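Local coordinates for Sca-family protein (Rickettsia rickettsii, PDB 4LQ8) that probably takes part in cell adhesion as a rickettsial surface cell antigen, of which this chain forms the N-terminal head domain, at residues Glu71-Ile74 with Gln75-Asp79; Leu208-Gln211 with Asp212-Val216; Ala243-Ala246 with Asp247-Pro251; Gly309-Lys312 with Glu313-Glu317. All coordinates share one frame; numbering follows the deposited sequence.

Contact 1. Residues Glu71-Ile74 with Gln75-Asp79; sequences ETII and QPQKD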
loop_
_atom_site.group_PDB
_atom_site.type_symbol
_atom_site.label_atom_id
_atom_site.label_comp_id
_atom_site.label_asym_id
_atom_site.label_seq_id
_atom_site.Cartn_x
_atom_site.Cartn_y
_atom_site.Cartn_z
ATOM N N GLU A 71 -5.629 10.083 -5.842
ATOM C CA GLU A 71 -5.194 11.484 -5.941
ATOM C C GLU A 71 -4.093 11.886 -4.981
ATOM O O GLU A 71 -3.329 12.794 -5.300
ATOM C CB GLU A 71 -6.376 12.438 -5.730
ATOM C CG GLU A 71 -7.425 12.334 -6.809
ATOM C CD GLU A 71 -8.572 13.321 -6.660
ATOM O OE1 GLU A 71 -8.802 13.815 -5.533
ATOM O OE2 GLU A 71 -9.233 13.612 -7.679
ATOM N N THR A 72 -4.068 11.311 -3.785
ATOM C CA THR A 72 -3.108 11.732 -2.754
ATOM C C THR A 72 -1.938 10.781 -2.586
ATOM O O THR A 72 -0.882 11.204 -2.109
ATOM C CB THR A 72 -3.807 11.955 -1.389
ATOM O OG1 THR A 72 -4.159 10.683 -0.847
ATOM C CG2 THR A 72 -5.023 12.819 -1.495
ATOM N N ILE A 73 -2.115 9.505 -2.941
ATOM C CA ILE A 73 -1.034 8.526 -2.793
ATOM C C ILE A 73 -0.541 7.975 -4.133
ATOM O O ILE A 73 0.635 8.153 -4.473
ATOM C CB ILE A 73 -1.423 7.364 -1.802
ATOM C CG1 ILE A 73 -1.861 7.897 -0.380
ATOM C CG2 ILE A 73 -0.307 6.290 -1.702
ATOM C CD1 ILE A 73 -0.688 8.560 0.543
ATOM N N ILE A 74 -1.410 7.221 -4.856
ATOM C CA ILE A 74 -1.000 6.479 -6.059
ATOM C C ILE A 74 -0.447 7.387 -7.170
ATOM O O ILE A 74 0.664 7.138 -7.641
ATOM C CB ILE A 74 -2.114 5.525 -6.561
ATOM C CG1 ILE A 74 -2.458 4.481 -5.452
ATOM C CG2 ILE A 74 -1.726 4.842 -7.898
ATOM C CD1 ILE A 74 -3.784 3.743 -5.655
ATOM N N GLN A 75 -1.220 8.385 -7.615
ATOM C CA GLN A 75 -0.783 9.307 -8.674
ATOM C C GLN A 75 0.439 10.136 -8.243
ATOM O O GLN A 75 1.416 10.109 -8.982
ATOM C CB GLN A 75 -1.946 10.184 -9.203
ATOM C CG GLN A 75 -1.609 10.963 -10.492
ATOM C CD GLN A 75 -1.314 10.043 -11.639
ATOM O OE1 GLN A 75 -2.082 9.121 -11.950
ATOM N NE2 GLN A 75 -0.160 10.227 -12.250
ATOM N N PRO A 76 0.496 10.777 -7.053
ATOM C CA PRO A 76 1.726 11.523 -6.687
ATOM C C PRO A 76 2.987 10.664 -6.588
ATOM O O PRO A 76 4.073 11.162 -6.891
ATOM C CB PRO A 76 1.369 12.164 -5.327
ATOM C CG PRO A 76 -0.101 12.258 -5.336
ATOM C CD PRO A 76 -0.549 10.989 -6.027
ATOM N N GLN A 77 2.866 9.388 -6.176
ATOM C CA GLN A 77 4.024 8.491 -6.115
ATOM C C GLN A 77 4.584 8.308 -7.522
ATOM O O GLN A 77 5.797 8.413 -7.718
ATOM C CB GLN A 77 3.675 7.133 -5.509
ATOM C CG GLN A 77 3.491 7.173 -4.002
ATOM C CD GLN A 77 2.978 5.847 -3.494
ATOM O OE1 GLN A 77 2.276 5.091 -4.190
ATOM N NE2 GLN A 77 3.317 5.541 -2.273
ATOM N N LYS A 78 3.687 8.057 -8.497
ATOM C CA LYS A 78 4.005 7.938 -9.920
ATOM C C LYS A 78 4.594 9.235 -10.450
ATOM O O LYS A 78 5.565 9.179 -11.183
ATOM C CB LYS A 78 2.731 7.628 -10.731
ATOM C CG LYS A 78 2.211 6.219 -10.556
ATOM C CD LYS A 78 0.986 6.038 -11.417
ATOM C CE LYS A 78 0.390 4.658 -11.273
ATOM N NZ LYS A 78 -0.879 4.558 -12.041
ATOM N N ASP A 79 4.023 10.393 -10.070
ATOM C CA ASP A 79 4.475 11.707 -10.555
ATOM C C ASP A 79 5.881 12.058 -10.078
ATOM O O ASP A 79 6.698 12.501 -10.887
ATOM C CB ASP A 79 3.484 12.820 -10.198
ATOM C CG ASP A 79 2.123 12.703 -10.855
ATOM O OD1 ASP A 79 1.997 11.927 -11.847
ATOM O OD2 ASP A 79 1.182 13.391 -10.390
HETATM O O HOH W 1 1.810 4.545 -6.873
#

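Contact 2. Residues Leu208-Gln211 with Asp212-Val216; sequences LAKQ and DGTQV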
loop_
_atom_site.group_PDB
_atom_site.type_symbol
_atom_site.label_atom_id
_atom_site.label_comp_id
_atom_site.label_asym_id
_atom_site.label_seq_id
_atom_site.Cartn_x
_atom_site.Cartn_y
_atom_site.Cartn_z
ATOM N N LEU A 208 17.055 -7.738 8.776
ATOM C CA LEU A 208 17.075 -7.142 7.456
ATOM C C LEU A 208 18.086 -5.993 7.465
ATOM O O LEU A 208 18.668 -5.682 8.510
ATOM C CB LEU A 208 15.661 -6.723 6.973
ATOM C CG LEU A 208 14.789 -5.882 7.886
ATOM C CD1 LEU A 208 15.270 -4.419 7.901
ATOM C CD2 LEU A 208 13.329 -5.937 7.436
ATOM N N ALA A 209 18.335 -5.390 6.310
ATOM C CA ALA A 209 19.278 -4.279 6.265
ATOM C C ALA A 209 18.612 -3.056 5.682
ATOM O O ALA A 209 17.795 -3.177 4.765
ATOM C CB ALA A 209 20.506 -4.649 5.447
ATOM N N LYS A 210 18.944 -1.879 6.229
ATOM C CA LYS A 210 18.495 -0.589 5.689
ATOM C C LYS A 210 19.349 -0.346 4.425
ATOM O O LYS A 210 20.380 -1.014 4.246
ATOM C CB LYS A 210 18.750 0.552 6.683
ATOM C CG LYS A 210 17.945 0.481 7.961
ATOM C CD LYS A 210 18.198 1.739 8.758
ATOM C CE LYS A 210 17.617 1.659 10.137
ATOM N NZ LYS A 210 17.911 2.889 10.922
ATOM N N GLN A 211 18.942 0.613 3.562
ATOM C CA GLN A 211 19.687 0.926 2.335
ATOM C C GLN A 211 21.172 1.250 2.612
ATOM O O GLN A 211 22.021 0.886 1.806
ATOM C CB GLN A 211 18.994 2.032 1.508
ATOM C CG GLN A 211 19.471 2.079 0.046
ATOM C CD GLN A 211 19.352 3.447 -0.602
ATOM O OE1 GLN A 211 19.589 4.504 0.011
ATOM N NE2 GLN A 211 19.031 3.454 -1.886
ATOM N N ASP A 212 21.478 1.845 3.781
ATOM C CA ASP A 212 22.830 2.189 4.212
ATOM C C ASP A 212 23.619 1.004 4.843
ATOM O O ASP A 212 24.731 1.214 5.350
ATOM C CB ASP A 212 22.801 3.412 5.160
ATOM C CG ASP A 212 22.352 3.138 6.586
ATOM O OD1 ASP A 212 21.793 2.056 6.837
ATOM O OD2 ASP A 212 22.556 4.013 7.448
ATOM N N GLY A 213 23.023 -0.196 4.848
ATOM C CA GLY A 213 23.658 -1.393 5.389
ATOM C C GLY A 213 23.399 -1.709 6.850
ATOM O O GLY A 213 23.705 -2.820 7.285
ATOM N N THR A 214 22.852 -0.744 7.631
ATOM C CA THR A 214 22.506 -0.943 9.056
ATOM C C THR A 214 21.558 -2.147 9.207
ATOM O O THR A 214 20.554 -2.215 8.503
ATOM C CB THR A 214 21.841 0.313 9.642
ATOM O OG1 THR A 214 22.635 1.457 9.349
ATOM C CG2 THR A 214 21.590 0.208 11.150
ATOM N N GLN A 215 21.891 -3.080 10.117
ATOM C CA GLN A 215 21.111 -4.297 10.411
ATOM C C GLN A 215 20.009 -3.996 11.433
ATOM O O GLN A 215 20.277 -3.367 12.466
ATOM C CB GLN A 215 22.019 -5.399 10.977
ATOM C CG GLN A 215 23.216 -5.764 10.104
ATOM C CD GLN A 215 22.919 -6.867 9.142
ATOM O OE1 GLN A 215 22.482 -6.642 8.014
ATOM N NE2 GLN A 215 23.213 -8.077 9.540
ATOM N N VAL A 216 18.782 -4.453 11.163
ATOM C CA VAL A 216 17.658 -4.241 12.079
ATOM C C VAL A 216 16.985 -5.594 12.325
ATOM O O VAL A 216 16.595 -6.276 11.362
ATOM C CB VAL A 216 16.631 -3.192 11.517
ATOM C CG1 VAL A 216 15.394 -3.077 12.400
ATOM C CG2 VAL A 216 17.269 -1.816 11.314
#

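Contact 3. Residues Ala243-Ala246 with Asp247-Pro251; sequences ALKA and DGTKP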
loop_
_atom_site.group_PDB
_atom_site.type_symbol
_atom_site.label_atom_id
_atom_site.label_comp_id
_atom_site.label_asym_id
_atom_site.label_seq_id
_atom_site.Cartn_x
_atom_site.Cartn_y
_atom_site.Cartn_z
ATOM N N ALA A 243 1.422 0.536 9.670
ATOM C CA ALA A 243 2.731 -0.110 9.639
ATOM C C ALA A 243 3.149 -0.357 11.089
ATOM O O ALA A 243 2.760 0.414 11.968
ATOM C CB ALA A 243 3.733 0.824 8.976
ATOM N N LEU A 244 3.898 -1.428 11.355
ATOM C CA LEU A 244 4.355 -1.691 12.719
ATOM C C LEU A 244 5.848 -1.479 12.777
ATOM O O LEU A 244 6.551 -1.811 11.816
ATOM C CB LEU A 244 4.045 -3.135 13.167
ATOM C CG LEU A 244 2.586 -3.510 13.416
ATOM C CD1 LEU A 244 2.487 -4.941 13.909
ATOM C CD2 LEU A 244 1.912 -2.575 14.431
ATOM N N LYS A 245 6.347 -1.020 13.931
ATOM C CA LYS A 245 7.781 -0.863 14.175
ATOM C C LYS A 245 8.436 -2.252 14.279
ATOM O O LYS A 245 7.715 -3.251 14.377
ATOM C CB LYS A 245 8.021 -0.046 15.459
ATOM C CG LYS A 245 7.452 1.379 15.383
ATOM C CD LYS A 245 8.051 2.292 16.437
ATOM C CE LYS A 245 7.373 2.193 17.767
ATOM N NZ LYS A 245 8.103 2.956 18.814
ATOM N N ALA A 246 9.790 -2.318 14.282
ATOM C CA ALA A 246 10.552 -3.592 14.362
ATOM C C ALA A 246 10.170 -4.490 15.551
ATOM O O ALA A 246 10.299 -5.707 15.441
ATOM C CB ALA A 246 12.057 -3.327 14.370
ATOM N N ASP A 247 9.698 -3.898 16.667
ATOM C CA ASP A 247 9.317 -4.670 17.871
ATOM C C ASP A 247 7.801 -4.984 17.899
ATOM O O ASP A 247 7.274 -5.387 18.933
ATOM C CB ASP A 247 9.761 -3.921 19.159
ATOM C CG ASP A 247 9.097 -2.557 19.398
ATOM O OD1 ASP A 247 8.238 -2.156 18.588
ATOM O OD2 ASP A 247 9.470 -1.875 20.379
ATOM N N GLY A 248 7.124 -4.731 16.790
ATOM C CA GLY A 248 5.699 -4.998 16.648
ATOM C C GLY A 248 4.750 -3.979 17.252
ATOM O O GLY A 248 3.550 -4.235 17.316
ATOM N N THR A 249 5.253 -2.819 17.696
ATOM C CA THR A 249 4.390 -1.773 18.270
ATOM C C THR A 249 3.995 -0.745 17.193
ATOM O O THR A 249 4.682 -0.597 16.175
ATOM C CB THR A 249 5.047 -1.090 19.489
ATOM O OG1 THR A 249 6.236 -0.448 19.060
ATOM C CG2 THR A 249 5.368 -2.058 20.608
ATOM N N LYS A 250 2.906 -0.018 17.439
ATOM C CA LYS A 250 2.388 0.978 16.507
ATOM C C LYS A 250 3.208 2.263 16.537
ATOM O O LYS A 250 3.719 2.627 17.593
ATOM C CB LYS A 250 0.887 1.231 16.750
ATOM C CG LYS A 250 0.037 -0.020 16.448
ATOM C CD LYS A 250 -1.467 0.209 16.425
ATOM C CE LYS A 250 -2.122 0.269 17.784
ATOM N NZ LYS A 250 -2.184 1.657 18.309
ATOM N N PRO A 251 3.421 2.945 15.391
ATOM C CA PRO A 251 4.182 4.203 15.442
ATOM C C PRO A 251 3.275 5.341 15.919
ATOM O O PRO A 251 2.059 5.139 16.080
ATOM C CB PRO A 251 4.551 4.427 13.976
ATOM C CG PRO A 251 3.403 3.838 13.213
ATOM C CD PRO A 251 2.909 2.678 14.029
#

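Contact 4. Residues Gly309-Lys312 with Glu313-Glu317; sequences GKYK and EMMKE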
loop_
_atom_site.group_PDB
_atom_site.type_symbol
_atom_site.label_atom_id
_atom_site.label_comp_id
_atom_site.label_asym_id
_atom_site.label_seq_id
_atom_site.Cartn_x
_atom_site.Cartn_y
_atom_site.Cartn_z
ATOM N N GLY A 309 2.909 -13.112 -1.161
ATOM C CA GLY A 309 1.890 -13.909 -1.833
ATOM C C GLY A 309 0.559 -13.182 -1.822
ATOM O O GLY A 309 -0.093 -13.083 -2.849
ATOM N N LYS A 310 0.171 -12.615 -0.674
ATOM C CA LYS A 310 -1.085 -11.863 -0.587
ATOM C C LYS A 310 -1.026 -10.579 -1.467
ATOM O O LYS A 310 -1.969 -10.286 -2.204
ATOM C CB LYS A 310 -1.420 -11.528 0.881
ATOM C CG LYS A 310 -2.719 -10.729 1.067
ATOM C CD LYS A 310 -3.952 -11.440 0.525
ATOM C CE LYS A 310 -4.272 -12.716 1.289
ATOM N NZ LYS A 310 -5.545 -13.293 0.791
ATOM N N TYR A 311 0.098 -9.870 -1.415
ATOM C CA TYR A 311 0.302 -8.655 -2.192
ATOM C C TYR A 311 0.166 -8.933 -3.691
ATOM O O TYR A 311 -0.550 -8.199 -4.368
ATOM C CB TYR A 311 1.672 -8.050 -1.885
ATOM C CG TYR A 311 1.944 -6.792 -2.678
ATOM C CD1 TYR A 311 1.340 -5.582 -2.334
ATOM C CD2 TYR A 311 2.816 -6.802 -3.768
ATOM C CE1 TYR A 311 1.605 -4.413 -3.047
ATOM C CE2 TYR A 311 3.096 -5.634 -4.478
ATOM C CZ TYR A 311 2.478 -4.447 -4.118
ATOM O OH TYR A 311 2.728 -3.292 -4.805
ATOM N N LYS A 312 0.821 -10.009 -4.198
ATOM C CA LYS A 312 0.712 -10.416 -5.605
ATOM C C LYS A 312 -0.733 -10.789 -5.988
ATOM O O LYS A 312 -1.181 -10.408 -7.059
ATOM C CB LYS A 312 1.689 -11.575 -5.940
ATOM C CG LYS A 312 3.184 -11.228 -5.717
ATOM C CD LYS A 312 3.743 -10.059 -6.568
ATOM C CE LYS A 312 5.125 -9.590 -6.093
ATOM N NZ LYS A 312 5.809 -8.706 -7.084
ATOM N N GLU A 313 -1.464 -11.503 -5.121
ATOM C CA GLU A 313 -2.875 -11.856 -5.373
ATOM C C GLU A 313 -3.747 -10.588 -5.459
ATOM O O GLU A 313 -4.618 -10.499 -6.330
ATOM C CB GLU A 313 -3.439 -12.711 -4.238
ATOM C CG GLU A 313 -3.245 -14.201 -4.366
ATOM C CD GLU A 313 -3.633 -14.966 -3.108
ATOM O OE1 GLU A 313 -4.504 -14.480 -2.345
ATOM O OE2 GLU A 313 -3.046 -16.049 -2.876
ATOM N N MET A 314 -3.523 -9.622 -4.530
ATOM C CA MET A 314 -4.259 -8.350 -4.489
ATOM C C MET A 314 -3.896 -7.508 -5.690
ATOM O O MET A 314 -4.790 -6.963 -6.323
ATOM C CB MET A 314 -4.000 -7.592 -3.173
ATOM C CG MET A 314 -4.570 -8.299 -1.972
ATOM S SD MET A 314 -4.217 -7.433 -0.435
ATOM C CE MET A 314 -5.671 -6.344 -0.342
ATOM N N MET A 315 -2.604 -7.437 -6.044
ATOM C CA MET A 315 -2.158 -6.694 -7.237
ATOM C C MET A 315 -2.855 -7.250 -8.491
ATOM O O MET A 315 -3.436 -6.477 -9.252
ATOM C CB MET A 315 -0.626 -6.715 -7.387
ATOM C CG MET A 315 0.073 -5.625 -6.573
ATOM S SD MET A 315 -0.514 -3.905 -6.857
ATOM C CE MET A 315 -0.045 -3.695 -8.589
ATOM N N LYS A 316 -2.885 -8.586 -8.641
ATOM C CA LYS A 316 -3.574 -9.270 -9.746
ATOM C C LYS A 316 -5.084 -8.901 -9.844
ATOM O O LYS A 316 -5.547 -8.565 -10.926
ATOM C CB LYS A 316 -3.383 -10.794 -9.652
ATOM C CG LYS A 316 -3.912 -11.597 -10.857
ATOM C CD LYS A 316 -3.148 -11.306 -12.155
ATOM C CE LYS A 316 -3.922 -11.696 -13.400
ATOM N NZ LYS A 316 -3.230 -11.255 -14.647
ATOM N N GLU A 317 -5.825 -8.942 -8.729
ATOM C CA GLU A 317 -7.257 -8.603 -8.688
ATOM C C GLU A 317 -7.500 -7.109 -9.012
ATOM O O GLU A 317 -8.410 -6.791 -9.782
ATOM C CB GLU A 317 -7.867 -9.011 -7.329
ATOM C CG GLU A 317 -9.366 -8.785 -7.167
ATOM C CD GLU A 317 -10.306 -9.590 -8.043
ATOM O OE1 GLU A 317 -9.838 -10.520 -8.736
ATOM O OE2 GLU A 317 -11.521 -9.283 -8.042
#

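Contact 1. Residues Glu71-Ile74 with Gln75-Asp79
The carboxamide of Gln-77 lies with one face against Ile-73: methyl CG2 stands over it, 3.7 Å from NE2 and nearly as close to CD and OE1. Round its rim, NE2 donates to Glu-145 and to the carbonyl of Ser-278, while OE1 accepts from a water at 2.8 Å. That water also donates to Ile-74 O, so it ties the amide back to the helix backbone. With CG beside its own backbone N (chi1 -75°) and an extended chain, Gln-77 runs alongside Ile-73, CG 3.1 Å from Ile-73 O. The Pro-76 ring presents its CG-CD edge to the preceding turn, with CG 3.3 Å from Glu-71 O and CD 3.4 Å from Ile-73 O. Having no N-H, Pro-76 gives nothing back to that turn, and the helix kinks here. Regular bonding resumes at once, Gln-77 N to Ile-73 O at 3.1 Å and Lys-78 N to Ile-74 O at 3.3 Å. A second flat group, the Gln-75 amide, donates through NE2 to Asp-79 OD1 at 2.8 Å, in its own plane but 34° out of the carboxylate plane, on the syn side of OD1. Lys-78 stretches beside Ile-74 and sends NZ to the carbonyls of Thr-114 and Gln-324. Helix 64-90 packs against both helix 135-155, through Thr-72, Ile-73, Pro-76 and Gln-77, and strand 271-277, through Ile-73 and Ile-74.

Contact 2. Residues Leu208-Gln211 with Asp212-Val216
A tight beta hairpin joins strand 206-209 to strand 215-224, and its closing turn brings Lys-210 against Asp-212, Thr-214 and Val-216. The ladder begins with the hydrogen-bonded antiparallel pair Leu-208 and Val-216, whose two bonds are Leu-208 N to Val-216 O and Val-216 N to Leu-208 O, the latter 2.9 Å. Ala-209 and Gln-215 follow as a non-hydrogen-bonded pair. At the turn, Lys-210 uses both its backbone groups: its N donates to Thr-214 O at 2.8 Å, in the carbonyl plane, and its O accepts from Gly-213 N at 2.8 Å, from above the carbonyl plane, 53° out of it. Asp-212 fastens the residue just ahead of the returning strand. Its OD1 takes the Thr-214 hydroxyl OG1 at 2.7 Å and the Thr-214 backbone N at 3.1 Å, both from the same face of the carboxylate; the second bond makes an Asx turn. With CG set between its backbone N and carbonyl carbon (chi1 77°), Asp-212 also places OD1 3.4 Å from Lys-210 CB. The lysine chain then runs extended alongside Thr-214 and across Val-216, CE reaching CG2 at 3.7 Å, and its NZ finds the carbonyl of Gly-299. Leu-208, Lys-210 and Val-216 all rest on Ile-301 of strand 300-304. A type I turn from Lys-210 to Gly-213, with the glycine at positive phi (92°) and forming a G1 beta bulge opposite Lys-210, is typical of a 3:5 beta hairpin.

Contact 3. Residues Ala243-Ala246 with Asp247-Pro251
Lys-245 reaches Thr-249 through two torsions: CG lies beside the backbone N (chi1 -62°), and a bend at chi3 (-84°) carries CE across to the threonine hydroxyl, CE to OG1 3.2 Å. Thr-249 meets it with OG1 tucked between its own N and carbonyl carbon (chi1 62°), a setting that also turns the hydroxyl to Asp-247. There OG1 donates to OD1 at 2.7 Å on the syn side, and Thr-249 N donates to the same oxygen at 3.2 Å from above the carboxylate plane, closing an Asx turn. The backbone folds as a type I turn from Lys-245 to Gly-248. Lys-245 O accepts Gly-248 N at 2.9 Å, and Lys-245 N donates to Thr-249 O at 2.8 Å, nearly along the C=O axis; with Gly-248 at positive phi, the bonds follow the pattern of a type I turn with a G1 bulge. Leu-244 covers one flank, its CD1 3.6 Å from Gly-248 O and its CD2 3.8 Å from Lys-250 CG, while Lys-250 NZ forms a salt bridge with Glu-29. Pro-251 CD rests 3.1 Å from Ala-243 O. Two donors from one residue on a single carboxylate oxygen would hold Asp-247 and Thr-249 in fixed relation. Lys-245 NZ is not in contact with the carboxylate, so any attraction between the opposite charges is probably long-range, while OD1 is met directly by a hydroxyl and a backbone N-H.

Contact 4. Residues Gly309-Lys312 with Glu313-Glu317
Side chains one turn apart meet along helix 308-320, which lies against strands 258-265 and 271-277 with Met-314 and Met-315 on its inner side. The main pair is Tyr-311 and Met-315, which run alongside each other from successive turns. Met-315 CG sits over one face of the tyrosine ring, displaced from the ring centre toward CZ, 3.6 Å from CZ and 20° off the normal measured at the centroid, a CH-pi contact. Its sulfur follows more obliquely, SD 4.7 Å from the centroid of the Tyr-311 ring, in a Met-aromatic contact; the bend at chi2 (-54°) brings SD back beside the ring. The same ring meets Phe-284 elsewhere, and its hydroxyl bonds to the carbonyl of Asp-327, fixing the far end of the side chain. Successive i to i+4 backbone bonds show a regular alpha helix throughout, among them Met-314 N to Lys-310 O at 2.9 Å and Met-315 N to Tyr-311 O at 2.8 Å. On another flank Lys-310 leaves the helix with CG anti to the backbone N, then bends at chi2 and chi3 across Met-314, CG to SD 3.9 Å. Its ammonium forms a rather long salt bridge with Glu-313, NZ to OE1 3.5 Å, and is shared with Asp-225 and the carbonyl of Phe-226. Met-314 packs on the sheet, touching Phe-259, Ala-261, Tyr-263, Leu-273 and Ile-276.

Two helical contacts and two turns sample different parts of one head domain, and just one pair of them touches. Contacts 2 and 3, with centres about 17 Å apart, meet where Val-216 CG1 packs on Ala-246 CB at 3.9 Å; both use the same Asp-Gly-Thr turn chemistry. Contacts 1 and 4 belong to separate helices, 64-90 and 308-320, that both pack on strand 271-277; their centres lie about 20 Å apart and their nearest atoms about 8 Å. Contact 1 is on the other side of the chain's centre from contact 3, about 25 Å away between centres. Contacts 2 and 4 are about 27 Å apart, centre to centre.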